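Local atomic coordinates of aggregative adherence fimbrial subunit AggA (Escherichia coli O104:H4 str. C227-11, PDB entry 4PH8), a protein that builds, as the major subunit, the type I aggregative adherence fimbriae, probably through donor-strand complementation between subunits, and probably mediates host adhesion by binding fibronectin. Residues Q74-L78 and Q119-P123; S37-T41 and K52-W56; C14-I18 and H131-D135; P60-W64 and T93-I97. All coordinates share one frame; numbering follows the deposited sequence.

How the contacts relate
All four contacts belong to one beta sandwich but sit at different depths. Contact 2, centred about 5 Å from the centre of the chain, is buried, wholly apolar and without cross-segment hydrogen bonds; contact 3, its centre about 7 Å from that of contact 2, extends the same apolar layer to the strand 124-138 and is only partly buried. Contact 1 is a surface contact on the other side of the chain's centre from contact 3, built on a tyrosine hydroxyl and amide side chains. Contact 4, partly buried, is the most polar, with an aspartate and two waters. It shares strand 52-68 with contact 2, and Trp-64 O joins Leu-78 N of contact 1.

Contact 1: Q74-L78 and Q119-P123; sequences QKYTL and QVLIP
Tyr-76 and Gln-119 bring the two backbones nearest, with their CA atoms 7.8 Å apart; the segments run 143° from each other in direction, and no backbone hydrogen bond joins them, which leaves the side chains of strand 75-82 to bridge to the loop before strand 124-138. The Tyr-76 ring does most of this. Its OH donates to Val-120 O at 3.0 Å, arriving in the carbonyl plane on a lone pair, with a C=O...donor angle of 118°. The acceptor lies at the ring edge, in plane, whereas Gln-119 CB sits over one face, 3.9 Å from the centroid of the Tyr-76 ring and 14° off its normal: a CH-pi contact. Val-120 CG1 presses on the hydroxyl itself, 3.3 Å from Tyr-76 OH. Beyond CB, Gln-119 CG leaves anti to the carbonyl carbon and the chain then runs out extended, along the ring and counter to the tyrosine, bringing NE2 to 3.7 Å from Leu-78 CD2. The other end of that amide, OE1, is held by Asn-115 N. On the far flank the Gln-74 amide lies against the aliphatic Ile-122, OE1 being 3.7 Å from Ile-122 CG1, a contact of van der Waals kind. Chemically, the ring is met over one face and held at its hydroxyl, which would be expected to limit its rotation; the hydroxyl bond ties the loop to the strand at a surface position, with the Val-120 carbonyl satisfied by the tyrosine.

Contact 2: S37-T41 and K52-W56; sequences SAKVT and KVWLW
Val-40 is the bump at the middle of this contact, pushed into the shallow hollow between Val-53 and Leu-55 on the opposing strand. Its two methyls divide the work: CG1 reaches Val-53 CB at 3.9 Å, and CG2 reaches Leu-55 CD1 at 3.9 Å while also coming within 4.0 Å of Trp-54 O. The split follows from chi1 of -172°, which sets CG1 anti to the backbone N and leaves CG2 on the N side. The two valines lie alongside one another, pointing contrary ways, whereas Val-40 and Leu-55 meet at a slant. The strands 34-41 and 52-68 run antiparallel here (155° between N-to-C directions; the axes of the two short segments approach to 7.1 Å), yet no hydrogen bond crosses between them: they face each other across the interior of the beta sandwich, each bonded to other strands, 34-41 to 17-20 and 108-114, and 52-68 to 97-100 and 124-138. The Leu-55 fork in turn fills the dip that the small Ala-38 leaves beside Val-40. CD2 lies 3.9 Å from Ala-38 CB, and CD1 reaches the same Ala-38 CB at 4.2 Å, so the leucine end is wedged between the alanine and the valine. Further inner-facing residues close round the group: Ala-110 meets Leu-55, Leu-108 meets Val-53, and Ala-132 lies against Val-40.

Contact 3: C14-I18 and H131-D135; sequences CPVTI and HAAVD
The carbonyl oxygen of Pro-15 has two neighbours of different kind: it is hydrogen-bonded to Thr-42 OG1, and Val-134 CG1 rests against it, 3.5 Å from Pro-15 O. No hydrogen bond crosses between 14-18 and 131-135, although their directions are 158° apart and Val-16 CA comes within 5.6 Å of Val-134 CA. Apolar branches carry the contact instead. Val-134 CG1 is the busiest of them. With chi1 at 60° it stands between the backbone N and the carbonyl carbon of its own residue, and from there it touches Cys-14 O at 3.6 Å, Cys-14 CB at 3.8 Å and Val-16 CB at 3.9 Å. Val-16 answers with CG2, the branch anti to its backbone N, which lies over the peptide link joining Ala-132 to Ala-133, 3.7 Å from Ala-133 N, and also meets the Ala-132 methyl. That methyl is shared: Ile-18 CD1, at the end of an extended chain, approaches Ala-132 CB to 3.9 Å. The small Ala-132 thus accepts both a valine and an isoleucine. Around these side chains Val-40 packs on Val-16, and Val-53 on Val-134, so the contact continues the apolar interior of contact 2. At the N-terminal end Cys-14 is joined by a disulfide to Cys-46, which ties the start of the segment to helix 44-49. An N-terminal segment that leads into a strand and packs its inward side chains on the facing strand 131-135, with the hydrogen bonds made to other strands, is characteristic of the immunoglobulin-like beta sandwich of fimbrial subunits.

Contact 4: P60-W64 and T93-I97; sequences PANKW and TDAKI
Asp-94 OD2 is gripped from both segments. Asn-62 ND2 donates to it at 2.8 Å and nearly straight (168°); the carboxylate oxygen accepts on its syn lone pair and lies in the amide plane of Asn-62. Lys-96 N donates to the same Asp-94 OD2 at 3.0 Å from above the carboxylate plane, 42° out of it, closing an Asx turn. The amide and carboxylate planes stand 77° apart, so the groups meet almost perpendicular. Beside them, Ala-95 N donates to Ala-61 O at 2.8 Å, the sole direct backbone bond across the contact. Ala-61 and Asn-62, both at positive phi, form the middle of a turn closed by Lys-63 N to Pro-60 O. One water is held by three groups: it donates to Asn-62 O and to Ala-95 O (2.7 Å from the latter) and accepts from Trp-64 NE1, lying in the plane of the indole at its edge. A second water links Asn-62 OD1 with Lys-96 NZ, while the lysine also makes a cation-pi contact with Trp-56. Outward from these bonds, packing takes over: Lys-63 CG lies 3.9 Å from Ala-95 CB, Lys-96 CB lies 3.7 Å from Asn-62 ND2, and deeper in, Ile-97 CD1 reaches Trp-64 CZ2 at 4.2 Å, the side chains crossing at about a right angle. In chemical terms, both ends of the Asn-62 amide are engaged, and the direct bonds and the three-group water tie the turn at 60-63 to the loop ahead of strand 97-100. The two N-H groups on OD2 would be expected to favour a charged carboxylate.

Contact 1: Q74-L78 and Q119-P123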
loop_
_atom_site.group_PDB
_atom_site.type_symbol
_atom_site.label_atom_id
_atom_site.label_comp_id
_atom_site.label_asym_id
_atom_site.label_seq_id
_atom_site.Cartn_x
_atom_site.Cartn_y
_atom_site.Cartn_z
ATOM N N GLN A 74 14.217 15.646 0.200
ATOM C CA GLN A 74 13.877 15.205 -1.152
ATOM C C GLN A 74 12.940 13.998 -1.100
ATOM O O GLN A 74 13.354 12.879 -0.776
ATOM C CB GLN A 74 15.134 14.835 -1.926
ATOM C CG GLN A 74 14.935 14.252 -3.312
ATOM C CD GLN A 74 14.092 15.125 -4.210
ATOM O OE1 GLN A 74 14.334 16.324 -4.326
ATOM N NE2 GLN A 74 13.095 14.519 -4.861
ATOM N N LYS A 75 11.682 14.229 -1.446
ATOM C CA LYS A 75 10.672 13.190 -1.345
ATOM C C LYS A 75 9.453 13.593 -2.135
ATOM O O LYS A 75 9.247 14.773 -2.391
ATOM C CB LYS A 75 10.300 12.955 0.121
ATOM C CG LYS A 75 9.810 14.197 0.860
ATOM C CD LYS A 75 9.269 13.858 2.241
ATOM C CE LYS A 75 10.256 14.175 3.354
ATOM N NZ LYS A 75 9.591 14.073 4.689
ATOM N N TYR A 76 8.636 12.618 -2.524
ATOM C CA TYR A 76 7.352 12.941 -3.133
ATOM C C TYR A 76 6.256 12.227 -2.400
ATOM O O TYR A 76 6.335 11.025 -2.167
ATOM C CB TYR A 76 7.338 12.658 -4.633
ATOM C CG TYR A 76 8.134 13.695 -5.403
ATOM C CD1 TYR A 76 7.830 15.064 -5.300
ATOM C CD2 TYR A 76 9.199 13.319 -6.211
ATOM C CE1 TYR A 76 8.575 16.018 -5.981
ATOM C CE2 TYR A 76 9.941 14.261 -6.895
ATOM C CZ TYR A 76 9.628 15.607 -6.782
ATOM O OH TYR A 76 10.379 16.540 -7.482
ATOM N N THR A 77 5.275 13.010 -1.978
ATOM C CA THR A 77 4.119 12.506 -1.274
ATOM C C THR A 77 3.067 12.233 -2.331
ATOM O O THR A 77 2.691 13.125 -3.089
ATOM C CB THR A 77 3.645 13.549 -0.250
ATOM O OG1 THR A 77 4.730 13.844 0.642
ATOM C CG2 THR A 77 2.457 13.048 0.541
ATOM N N LEU A 78 2.612 10.987 -2.391
ATOM C CA LEU A 78 1.802 10.509 -3.505
ATOM C C LEU A 78 0.431 10.067 -3.018
ATOM O O LEU A 78 0.301 9.378 -1.998
ATOM C CB LEU A 78 2.522 9.361 -4.221
ATOM C CG LEU A 78 3.942 9.673 -4.720
ATOM C CD1 LEU A 78 4.632 8.429 -5.240
ATOM C CD2 LEU A 78 3.898 10.733 -5.810
ATOM N N GLN A 119 7.030 16.471 -11.499
ATOM C CA GLN A 119 7.770 16.122 -10.286
ATOM C C GLN A 119 9.181 15.746 -10.694
ATOM O O GLN A 119 9.406 14.655 -11.203
ATOM C CB GLN A 119 7.091 14.945 -9.571
ATOM C CG GLN A 119 5.693 15.264 -9.036
ATOM C CD GLN A 119 4.809 14.035 -8.877
ATOM O OE1 GLN A 119 4.703 13.205 -9.786
ATOM N NE2 GLN A 119 4.154 13.921 -7.723
ATOM N N VAL A 120 10.125 16.661 -10.483
ATOM C CA VAL A 120 11.486 16.500 -11.008
ATOM C C VAL A 120 12.235 15.284 -10.448
ATOM O O VAL A 120 12.213 15.001 -9.245
ATOM C CB VAL A 120 12.335 17.783 -10.824
ATOM C CG1 VAL A 120 12.639 18.050 -9.353
ATOM C CG2 VAL A 120 13.625 17.695 -11.630
ATOM N N LEU A 121 12.927 14.605 -11.359
ATOM C CA LEU A 121 13.625 13.356 -11.091
ATOM C C LEU A 121 15.097 13.644 -10.746
ATOM O O LEU A 121 15.833 14.191 -11.564
ATOM C CB LEU A 121 13.539 12.476 -12.343
ATOM C CG LEU A 121 13.125 11.011 -12.216
ATOM C CD1 LEU A 121 11.837 10.840 -11.413
ATOM C CD2 LEU A 121 12.968 10.431 -13.617
ATOM N N ILE A 122 15.500 13.283 -9.528
ATOM C CA ILE A 122 16.873 13.442 -9.053
ATOM C C ILE A 122 17.562 12.077 -9.001
ATOM O O ILE A 122 16.976 11.118 -8.490
ATOM C CB ILE A 122 16.889 14.043 -7.630
ATOM C CG1 ILE A 122 15.929 15.242 -7.527
ATOM C CG2 ILE A 122 18.305 14.421 -7.214
ATOM C CD1 ILE A 122 16.125 16.308 -8.588
ATOM N N PRO A 123 18.806 11.975 -9.514
ATOM C CA PRO A 123 19.491 10.677 -9.449
ATOM C C PRO A 123 19.692 10.171 -8.015
ATOM O O PRO A 123 19.758 10.972 -7.078
ATOM C CB PRO A 123 20.842 10.948 -10.135
ATOM C CG PRO A 123 20.623 12.177 -10.958
ATOM C CD PRO A 123 19.646 12.998 -10.171
#

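Contact 2: S37-T41 and K52-W56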
loop_
_atom_site.group_PDB
_atom_site.type_symbol
_atom_site.label_atom_id
_atom_site.label_comp_id
_atom_site.label_asym_id
_atom_site.label_seq_id
_atom_site.Cartn_x
_atom_site.Cartn_y
_atom_site.Cartn_z
ATOM N N SER A 37 2.729 -0.163 -7.354
ATOM C CA SER A 37 1.495 -0.695 -6.852
ATOM C C SER A 37 1.734 -1.729 -5.794
ATOM O O SER A 37 2.830 -2.285 -5.669
ATOM C CB SER A 37 0.670 -1.267 -7.975
ATOM O OG SER A 37 1.316 -2.336 -8.599
ATOM N N ALA A 38 0.693 -1.921 -4.994
ATOM C CA ALA A 38 0.688 -2.857 -3.890
ATOM C C ALA A 38 -0.638 -3.613 -3.898
ATOM O O ALA A 38 -1.670 -3.104 -4.350
ATOM C CB ALA A 38 0.872 -2.134 -2.569
ATOM N N LYS A 39 -0.592 -4.824 -3.377
ATOM C CA LYS A 39 -1.739 -5.706 -3.334
ATOM C C LYS A 39 -1.713 -6.412 -1.989
ATOM O O LYS A 39 -0.658 -6.845 -1.536
ATOM C CB LYS A 39 -1.639 -6.702 -4.514
ATOM C CG LYS A 39 -2.419 -7.988 -4.412
ATOM C CD LYS A 39 -2.317 -8.831 -5.681
ATOM C CE LYS A 39 -0.951 -9.460 -5.959
ATOM N NZ LYS A 39 -0.337 -10.240 -4.874
ATOM N N VAL A 40 -2.874 -6.505 -1.346
ATOM C CA VAL A 40 -2.981 -7.113 -0.019
ATOM C C VAL A 40 -4.102 -8.153 -0.023
ATOM O O VAL A 40 -5.175 -7.937 -0.577
ATOM C CB VAL A 40 -3.246 -6.053 1.098
ATOM C CG1 VAL A 40 -3.143 -6.707 2.466
ATOM C CG2 VAL A 40 -2.264 -4.903 0.984
ATOM N N THR A 41 -3.843 -9.291 0.601
ATOM C CA THR A 41 -4.864 -10.315 0.736
ATOM C C THR A 41 -4.631 -11.036 2.049
ATOM O O THR A 41 -3.731 -10.685 2.826
ATOM C CB THR A 41 -4.867 -11.279 -0.478
ATOM O OG1 THR A 41 -6.063 -12.088 -0.473
ATOM C CG2 THR A 41 -3.624 -12.147 -0.501
ATOM N N LYS A 52 -10.945 -7.665 6.963
ATOM C CA LYS A 52 -10.805 -6.388 6.303
ATOM C C LYS A 52 -9.317 -6.136 6.215
ATOM O O LYS A 52 -8.605 -6.246 7.210
ATOM C CB LYS A 52 -11.524 -5.291 7.117
ATOM C CG LYS A 52 -11.247 -3.857 6.670
ATOM C CD LYS A 52 -11.823 -2.818 7.628
ATOM C CE LYS A 52 -13.333 -2.920 7.735
ATOM N NZ LYS A 52 -13.860 -1.848 8.626
ATOM N N VAL A 53 -8.845 -5.807 5.017
ATOM C CA VAL A 53 -7.444 -5.518 4.830
ATOM C C VAL A 53 -7.232 -4.030 4.646
ATOM O O VAL A 53 -8.148 -3.295 4.271
ATOM C CB VAL A 53 -6.812 -6.324 3.685
ATOM C CG1 VAL A 53 -6.754 -7.790 4.044
ATOM C CG2 VAL A 53 -7.539 -6.114 2.360
ATOM N N TRP A 54 -6.009 -3.600 4.943
ATOM C CA TRP A 54 -5.639 -2.202 4.976
ATOM C C TRP A 54 -4.307 -2.006 4.294
ATOM O O TRP A 54 -3.459 -2.906 4.289
ATOM C CB TRP A 54 -5.477 -1.723 6.417
ATOM C CG TRP A 54 -6.713 -1.784 7.229
ATOM C CD1 TRP A 54 -7.236 -2.878 7.844
ATOM C CD2 TRP A 54 -7.572 -0.688 7.549
ATOM N NE1 TRP A 54 -8.387 -2.535 8.526
ATOM C CE2 TRP A 54 -8.613 -1.196 8.360
ATOM C CE3 TRP A 54 -7.569 0.670 7.222
ATOM C CZ2 TRP A 54 -9.644 -0.389 8.842
ATOM C CZ3 TRP A 54 -8.593 1.473 7.702
ATOM C CH2 TRP A 54 -9.617 0.932 8.506
ATOM N N LEU A 55 -4.140 -0.801 3.761
ATOM C CA LEU A 55 -2.920 -0.358 3.153
ATOM C C LEU A 55 -2.756 1.116 3.462
ATOM O O LEU A 55 -3.717 1.885 3.378
ATOM C CB LEU A 55 -3.029 -0.586 1.656
ATOM C CG LEU A 55 -1.852 -0.520 0.733
ATOM C CD1 LEU A 55 -0.687 -1.384 1.207
ATOM C CD2 LEU A 55 -2.315 -0.980 -0.642
ATOM N N TRP A 56 -1.544 1.517 3.826
ATOM C CA TRP A 56 -1.281 2.922 4.095
ATOM C C TRP A 56 0.188 3.247 3.969
ATOM O O TRP A 56 1.034 2.368 4.061
ATOM C CB TRP A 56 -1.837 3.375 5.470
ATOM C CG TRP A 56 -1.161 2.828 6.714
ATOM C CD1 TRP A 56 -0.241 3.475 7.499
ATOM C CD2 TRP A 56 -1.403 1.559 7.356
ATOM N NE1 TRP A 56 0.116 2.684 8.564
ATOM C CE2 TRP A 56 -0.585 1.510 8.510
ATOM C CE3 TRP A 56 -2.217 0.467 7.066
ATOM C CZ2 TRP A 56 -0.552 0.408 9.360
ATOM C CZ3 TRP A 56 -2.188 -0.632 7.920
ATOM C CH2 TRP A 56 -1.354 -0.652 9.054
#

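Contact 3: C14-I18 and H131-D135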
loop_
_atom_site.group_PDB
_atom_site.type_symbol
_atom_site.label_atom_id
_atom_site.label_comp_id
_atom_site.label_asym_id
_atom_site.label_seq_id
_atom_site.Cartn_x
_atom_site.Cartn_y
_atom_site.Cartn_z
ATOM N N CYS A 14 -5.080 -14.234 11.166
ATOM C CA CYS A 14 -5.090 -14.071 9.728
ATOM C C CYS A 14 -3.743 -13.597 9.255
ATOM O O CYS A 14 -3.154 -12.729 9.868
ATOM C CB CYS A 14 -6.172 -13.064 9.344
ATOM S SG CYS A 14 -7.787 -13.697 9.800
ATOM N N PRO A 15 -3.241 -14.181 8.169
ATOM C CA PRO A 15 -2.032 -13.606 7.585
ATOM C C PRO A 15 -2.341 -12.296 6.885
ATOM O O PRO A 15 -3.469 -12.084 6.427
ATOM C CB PRO A 15 -1.617 -14.634 6.549
ATOM C CG PRO A 15 -2.844 -15.380 6.227
ATOM C CD PRO A 15 -3.740 -15.340 7.414
ATOM N N VAL A 16 -1.339 -11.434 6.806
ATOM C CA VAL A 16 -1.417 -10.243 5.953
ATOM C C VAL A 16 -0.361 -10.415 4.873
ATOM O O VAL A 16 0.825 -10.451 5.147
ATOM C CB VAL A 16 -1.307 -8.913 6.734
ATOM C CG1 VAL A 16 -0.187 -8.929 7.745
ATOM C CG2 VAL A 16 -1.194 -7.726 5.779
ATOM N N THR A 17 -0.834 -10.577 3.651
ATOM C CA THR A 17 -0.019 -10.976 2.523
ATOM C C THR A 17 0.016 -9.808 1.553
ATOM O O THR A 17 -0.974 -9.513 0.890
ATOM C CB THR A 17 -0.629 -12.225 1.863
ATOM O OG1 THR A 17 -0.836 -13.243 2.866
ATOM C CG2 THR A 17 0.279 -12.768 0.783
ATOM N N ILE A 18 1.153 -9.132 1.513
ATOM C CA ILE A 18 1.356 -7.975 0.622
ATOM C C ILE A 18 2.408 -8.297 -0.424
ATOM O O ILE A 18 3.442 -8.900 -0.125
ATOM C CB ILE A 18 1.722 -6.672 1.393
ATOM C CG1 ILE A 18 2.041 -5.509 0.443
ATOM C CG2 ILE A 18 2.902 -6.880 2.333
ATOM C CD1 ILE A 18 2.046 -4.153 1.112
ATOM N N HIS A 131 2.629 0.109 4.549
ATOM C CA HIS A 131 2.159 -0.697 5.644
ATOM C C HIS A 131 0.903 -1.387 5.187
ATOM O O HIS A 131 0.096 -0.797 4.465
ATOM C CB HIS A 131 1.810 0.186 6.827
ATOM C CG HIS A 131 2.994 0.797 7.496
ATOM N ND1 HIS A 131 3.610 0.210 8.578
ATOM C CD2 HIS A 131 3.656 1.955 7.265
ATOM C CE1 HIS A 131 4.601 0.981 8.986
ATOM N NE2 HIS A 131 4.656 2.038 8.195
ATOM N N ALA A 132 0.712 -2.613 5.643
ATOM C CA ALA A 132 -0.514 -3.344 5.358
ATOM C C ALA A 132 -0.980 -4.054 6.615
ATOM O O ALA A 132 -0.180 -4.398 7.491
ATOM C CB ALA A 132 -0.303 -4.349 4.244
ATOM N N ALA A 133 -2.278 -4.271 6.710
ATOM C CA ALA A 133 -2.809 -5.003 7.850
ATOM C C ALA A 133 -4.053 -5.769 7.483
ATOM O O ALA A 133 -4.646 -5.555 6.421
ATOM C CB ALA A 133 -3.094 -4.058 9.023
ATOM N N VAL A 134 -4.434 -6.667 8.391
ATOM C CA VAL A 134 -5.676 -7.396 8.311
ATOM C C VAL A 134 -6.333 -7.367 9.681
ATOM O O VAL A 134 -5.665 -7.639 10.691
ATOM C CB VAL A 134 -5.497 -8.859 7.826
ATOM C CG1 VAL A 134 -4.595 -9.683 8.747
ATOM C CG2 VAL A 134 -6.844 -9.548 7.663
ATOM N N ASP A 135 -7.624 -7.019 9.690
ATOM C CA ASP A 135 -8.467 -6.975 10.894
ATOM C C ASP A 135 -9.393 -8.174 10.855
ATOM O O ASP A 135 -9.998 -8.485 9.817
ATOM C CB ASP A 135 -9.391 -5.748 10.918
ATOM C CG ASP A 135 -8.671 -4.455 11.160
ATOM O OD1 ASP A 135 -7.496 -4.487 11.559
ATOM O OD2 ASP A 135 -9.306 -3.387 10.950
#

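Contact 4: P60-W64 and T93-I97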
loop_
_atom_site.group_PDB
_atom_site.type_symbol
_atom_site.label_atom_id
_atom_site.label_comp_id
_atom_site.label_asym_id
_atom_site.label_seq_id
_atom_site.Cartn_x
_atom_site.Cartn_y
_atom_site.Cartn_z
ATOM N N PRO A 60 1.778 12.529 5.264
ATOM C CA PRO A 60 0.596 13.171 5.839
ATOM C C PRO A 60 -0.651 12.510 5.294
ATOM O O PRO A 60 -0.687 12.129 4.123
ATOM C CB PRO A 60 0.698 14.625 5.376
ATOM C CG PRO A 60 1.631 14.618 4.220
ATOM C CD PRO A 60 2.531 13.422 4.370
ATOM N N ALA A 61 -1.638 12.324 6.161
ATOM C CA ALA A 61 -2.890 11.678 5.788
ATOM C C ALA A 61 -2.655 10.280 5.208
ATOM O O ALA A 61 -3.456 9.816 4.439
ATOM C CB ALA A 61 -3.667 12.533 4.798
ATOM N N ASN A 62 -1.573 9.633 5.634
ATOM C CA ASN A 62 -1.199 8.275 5.209
ATOM C C ASN A 62 -0.919 8.155 3.718
ATOM O O ASN A 62 -0.974 7.060 3.148
ATOM C CB ASN A 62 -2.235 7.282 5.698
ATOM C CG ASN A 62 -2.293 7.237 7.215
ATOM O OD1 ASN A 62 -1.287 6.977 7.881
ATOM N ND2 ASN A 62 -3.457 7.500 7.769
ATOM N N LYS A 63 -0.534 9.271 3.103
ATOM C CA LYS A 63 -0.118 9.256 1.703
ATOM C C LYS A 63 1.216 8.512 1.564
ATOM O O LYS A 63 1.934 8.292 2.531
ATOM C CB LYS A 63 -0.069 10.673 1.115
ATOM C CG LYS A 63 -1.459 11.239 0.906
ATOM C CD LYS A 63 -1.494 12.653 0.346
ATOM C CE LYS A 63 -2.916 13.198 0.439
ATOM N NZ LYS A 63 -3.042 14.611 -0.004
ATOM N N TRP A 64 1.504 8.051 0.362
ATOM C CA TRP A 64 2.688 7.240 0.139
ATOM C C TRP A 64 3.863 8.149 -0.151
ATOM O O TRP A 64 3.723 9.082 -0.913
ATOM C CB TRP A 64 2.435 6.308 -1.042
ATOM C CG TRP A 64 1.284 5.342 -0.856
ATOM C CD1 TRP A 64 0.308 5.367 0.102
ATOM C CD2 TRP A 64 0.983 4.224 -1.698
ATOM N NE1 TRP A 64 -0.572 4.319 -0.080
ATOM C CE2 TRP A 64 -0.175 3.599 -1.176
ATOM C CE3 TRP A 64 1.594 3.675 -2.829
ATOM C CZ2 TRP A 64 -0.742 2.466 -1.758
ATOM C CZ3 TRP A 64 1.029 2.538 -3.407
ATOM C CH2 TRP A 64 -0.140 1.950 -2.866
ATOM N N THR A 93 -11.096 11.965 3.368
ATOM C CA THR A 93 -10.344 13.000 4.073
ATOM C C THR A 93 -8.961 12.478 4.471
ATOM O O THR A 93 -8.046 13.263 4.697
ATOM C CB THR A 93 -11.108 13.535 5.301
ATOM O OG1 THR A 93 -11.449 12.453 6.172
ATOM C CG2 THR A 93 -12.383 14.233 4.869
ATOM N N ASP A 94 -8.815 11.151 4.527
ATOM C CA ASP A 94 -7.527 10.500 4.762
ATOM C C ASP A 94 -7.256 9.462 3.663
ATOM O O ASP A 94 -8.196 8.908 3.087
ATOM C CB ASP A 94 -7.526 9.818 6.122
ATOM C CG ASP A 94 -6.138 9.455 6.575
ATOM O OD1 ASP A 94 -5.407 10.383 7.023
ATOM O OD2 ASP A 94 -5.783 8.263 6.467
ATOM N N ALA A 95 -5.981 9.203 3.380
ATOM C CA ALA A 95 -5.611 8.288 2.286
ATOM C C ALA A 95 -5.436 6.836 2.729
ATOM O O ALA A 95 -5.160 5.982 1.893
ATOM C CB ALA A 95 -4.351 8.766 1.586
ATOM N N LYS A 96 -5.581 6.540 4.018
ATOM C CA LYS A 96 -5.539 5.142 4.464
ATOM C C LYS A 96 -6.658 4.363 3.765
ATOM O O LYS A 96 -7.768 4.854 3.607
ATOM C CB LYS A 96 -5.641 5.047 5.983
ATOM C CG LYS A 96 -5.680 3.638 6.537
ATOM C CD LYS A 96 -5.589 3.633 8.057
ATOM C CE LYS A 96 -4.185 3.911 8.546
ATOM N NZ LYS A 96 -4.178 4.064 10.030
ATOM N N ILE A 97 -6.342 3.154 3.312
ATOM C CA ILE A 97 -7.256 2.372 2.490
ATOM C C ILE A 97 -7.676 1.117 3.217
ATOM O O ILE A 97 -6.842 0.479 3.846
ATOM C CB ILE A 97 -6.525 1.923 1.210
ATOM C CG1 ILE A 97 -5.880 3.132 0.524
ATOM C CG2 ILE A 97 -7.468 1.159 0.288
ATOM C CD1 ILE A 97 -4.676 2.760 -0.327
HETATM O O HOH W 1 -2.581 5.077 1.859
HETATM O O HOH W 2 -1.559 5.391 10.618
#